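Side-chain contact in ferrous iron transport protein B (PDB 3I8S), which drives uptake of ferrous iron across the bacterial inner membrane, probably coupling GTP binding in its cytosolic domain to channel opening: residues Ser14-Leu19 with Leu54-Gly59. Residues are numbered along the deposited sequence; the frame is centred on the assembly and turned at random.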
ATOM      1  N   SER A  14     -12.331   3.557   5.823  1.00 24.85           N
ATOM      2  CA  SER A  14     -11.112   3.715   6.640  1.00 26.01           C
ATOM      3  C   SER A  14     -10.882   5.144   7.090  1.00 26.81           C
ATOM      4  O   SER A  14      -9.891   5.417   7.780  1.00 29.01           O
ATOM      5  CB  SER A  14      -9.887   3.202   5.903  1.00 25.96           C
ATOM      6  OG  SER A  14      -9.624   3.925   4.713  1.00 26.56           O
ATOM      7  N   GLY A  15     -11.781   6.047   6.719  1.00 27.19           N
ATOM      8  CA  GLY A  15     -11.603   7.475   6.978  1.00 27.58           C
ATOM      9  C   GLY A  15     -10.944   8.220   5.827  1.00 27.59           C
ATOM     10  O   GLY A  15     -10.645   9.403   5.906  1.00 27.11           O
ATOM     11  N   LYS A  16     -10.737   7.522   4.723  0.50 28.12           N
ATOM     12  CA  LYS A  16      -9.984   8.096   3.616  0.50 27.47           C
ATOM     13  C   LYS A  16     -10.798   9.193   2.928  0.50 27.16           C
ATOM     14  O   LYS A  16     -10.245  10.236   2.543  0.50 27.16           O
ATOM     15  CB  LYS A  16      -9.563   6.968   2.677  0.50 27.44           C
ATOM     16  CG  LYS A  16      -8.561   7.328   1.639  0.50 28.37           C
ATOM     17  CD  LYS A  16      -8.444   6.197   0.650  0.50 28.82           C
ATOM     18  CE  LYS A  16      -9.646   6.156  -0.282  0.50 30.96           C
ATOM     19  NZ  LYS A  16     -10.028   4.757  -0.560  0.50 32.89           N
ATOM     20  N   THR A  17     -12.110   8.995   2.796  1.00 27.28           N
ATOM     21  CA  THR A  17     -12.947  10.009   2.219  1.00 27.47           C
ATOM     22  C   THR A  17     -12.993  11.291   3.047  1.00 27.11           C
ATOM     23  O   THR A  17     -12.953  12.388   2.486  1.00 26.76           O
ATOM     24  CB  THR A  17     -14.358   9.504   1.987  1.00 28.10           C
ATOM     25  OG1 THR A  17     -14.257   8.422   1.065  1.00 32.71           O
ATOM     26  CG2 THR A  17     -15.242  10.580   1.447  1.00 29.74           C
ATOM     27  N   THR A  18     -13.116  11.154   4.366  1.00 26.27           N
ATOM     28  CA  THR A  18     -13.170  12.353   5.201  0.50 26.37           C
ATOM     29  C   THR A  18     -11.823  13.089   5.166  1.00 25.08           C
ATOM     30  O   THR A  18     -11.831  14.340   5.114  1.00 24.26           O
ATOM     31  CB  THR A  18     -13.570  12.055   6.634  0.50 26.57           C
ATOM     32  OG1 THR A  18     -12.637  11.120   7.182  0.50 29.60           O
ATOM     33  CG2 THR A  18     -15.019  11.492   6.679  0.50 26.45           C
ATOM     34  N   LEU A  19     -10.716  12.348   5.164  1.00 25.35           N
ATOM     35  CA  LEU A  19      -9.369  12.950   5.055  1.00 24.92           C
ATOM     36  C   LEU A  19      -9.236  13.712   3.729  1.00 24.57           C
ATOM     37  O   LEU A  19      -8.725  14.829   3.679  1.00 24.78           O
ATOM     38  CB  LEU A  19      -8.231  11.935   5.227  1.00 25.23           C
ATOM     39  CG  LEU A  19      -6.807  12.521   5.177  1.00 25.26           C
ATOM     40  CD1 LEU A  19      -6.664  13.766   6.164  1.00 24.29           C
ATOM     41  CD2 LEU A  19      -5.753  11.426   5.457  1.00 25.76           C
ATOM     42  N   LEU A  54      -3.872  15.665  -5.029  1.00 23.34           N
ATOM     43  CA  LEU A  54      -4.260  14.473  -4.280  1.00 23.28           C
ATOM     44  C   LEU A  54      -5.298  13.697  -5.065  1.00 22.71           C
ATOM     45  O   LEU A  54      -6.374  14.201  -5.345  1.00 20.64           O
ATOM     46  CB  LEU A  54      -4.844  14.888  -2.915  1.00 22.51           C
ATOM     47  CG  LEU A  54      -5.146  13.804  -1.904  1.00 24.70           C
ATOM     48  CD1 LEU A  54      -3.811  13.124  -1.529  1.00 24.97           C
ATOM     49  CD2 LEU A  54      -5.962  14.410  -0.685  1.00 22.95           C
ATOM     50  N   VAL A  55      -4.959  12.473  -5.421  1.00 22.52           N
ATOM     51  CA  VAL A  55      -5.807  11.580  -6.189  1.00 24.34           C
ATOM     52  C   VAL A  55      -6.392  10.536  -5.250  1.00 25.53           C
ATOM     53  O   VAL A  55      -5.653   9.763  -4.592  1.00 26.04           O
ATOM     54  CB  VAL A  55      -4.993  10.888  -7.336  1.00 24.37           C
ATOM     55  CG1 VAL A  55      -5.918   9.946  -8.116  1.00 24.23           C
ATOM     56  CG2 VAL A  55      -4.344  11.929  -8.240  1.00 25.07           C
ATOM     57  N   ASP A  56      -7.698  10.536  -5.135  1.00 25.98           N
ATOM     58  CA  ASP A  56      -8.379   9.640  -4.200  1.00 26.23           C
ATOM     59  C   ASP A  56      -8.552   8.285  -4.866  1.00 26.87           C
ATOM     60  O   ASP A  56      -9.313   8.175  -5.831  1.00 29.62           O
ATOM     61  CB  ASP A  56      -9.748  10.205  -3.846  1.00 26.72           C
ATOM     62  CG  ASP A  56     -10.510   9.326  -2.832  1.00 28.92           C
ATOM     63  OD1 ASP A  56      -9.900   8.677  -1.970  1.00 33.67           O
ATOM     64  OD2 ASP A  56     -11.730   9.359  -2.911  1.00 39.45           O
ATOM     65  N   LEU A  57      -7.934   7.253  -4.354  1.00 24.26           N
ATOM     66  CA  LEU A  57      -8.068   5.944  -5.019  1.00 24.85           C
ATOM     67  C   LEU A  57      -9.243   5.138  -4.410  1.00 25.29           C
ATOM     68  O   LEU A  57      -9.559   5.296  -3.229  1.00 25.09           O
ATOM     69  CB  LEU A  57      -6.760   5.185  -4.914  1.00 25.06           C
ATOM     70  CG  LEU A  57      -5.503   5.854  -5.447  1.00 25.84           C
ATOM     71  CD1 LEU A  57      -4.329   4.920  -5.323  1.00 28.96           C
ATOM     72  CD2 LEU A  57      -5.749   6.336  -6.893  1.00 25.80           C
ATOM     73  N   PRO A  58      -9.898   4.278  -5.216  1.00 23.58           N
ATOM     74  CA  PRO A  58     -11.032   3.529  -4.660  1.00 23.80           C
ATOM     75  C   PRO A  58     -10.573   2.682  -3.486  1.00 23.65           C
ATOM     76  O   PRO A  58      -9.433   2.245  -3.460  1.00 23.97           O
ATOM     77  CB  PRO A  58     -11.497   2.655  -5.824  1.00 23.90           C
ATOM     78  CG  PRO A  58     -10.983   3.308  -7.021  1.00 25.90           C
ATOM     79  CD  PRO A  58      -9.678   3.946  -6.629  1.00 24.18           C
ATOM     80  N   GLY A  59     -11.427   2.529  -2.488  1.00 23.37           N
ATOM     81  CA  GLY A  59     -11.085   1.736  -1.308  1.00 23.14           C
ATOM     82  C   GLY A  59     -10.837   0.303  -1.707  1.00 23.21           C
ATOM     83  O   GLY A  59     -11.539  -0.239  -2.553  1.00 21.12           O
TER
HETATM   84  O   HOH W   1      -7.949   3.608  -1.715  1.00 18.92           O
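The backbones at K16, on the first turn of helix 16-24, and G59, in the loop beyond strand 51-56, come no closer than 8.1 Å between CA atoms. The helix starts right after G15 at its N-cap, with L19 N bonded to G15 O. K16 takes part in every close approach between the two segments. With CG of K16 anti to the backbone N (chi1 -168°), the chain runs out toward the strand end and then bends at its last two torsions, which carries NZ to the carbonyl of L57. That hydrogen bond, NZ to L57 O, measures 2.8 Å and is met almost head-on, the C=O...N angle being 161°. It belongs, like the other contacts of this side chain, to one of two modelled conformers and may not always be present. Here the P-loop of a G protein faces its DxxG element: S14 to T17 belong to the GTP-binding P-loop, while D56 to G59 match the G3 segment predicted to bind nucleotide. The lysine, which in P-loop GTPases normally contacts nucleotide phosphates, is here bonded to the G3 backbone, consistent with the empty site. A water 2.6 Å from K16 NZ accepts a second bond from the ammonium and can donate to P58 O at 2.7 Å, although other acceptors compete for its protons. D56, packed on L8 and F20, crosses the methylene chain, its OD1 3.0 Å from K16 CE in this conformer. OD1 is buried without a hydrogen-bonding partner in the model; it stays 4.2 Å from K16 NZ, beyond a salt bridge, although the opposite charges probably still attract.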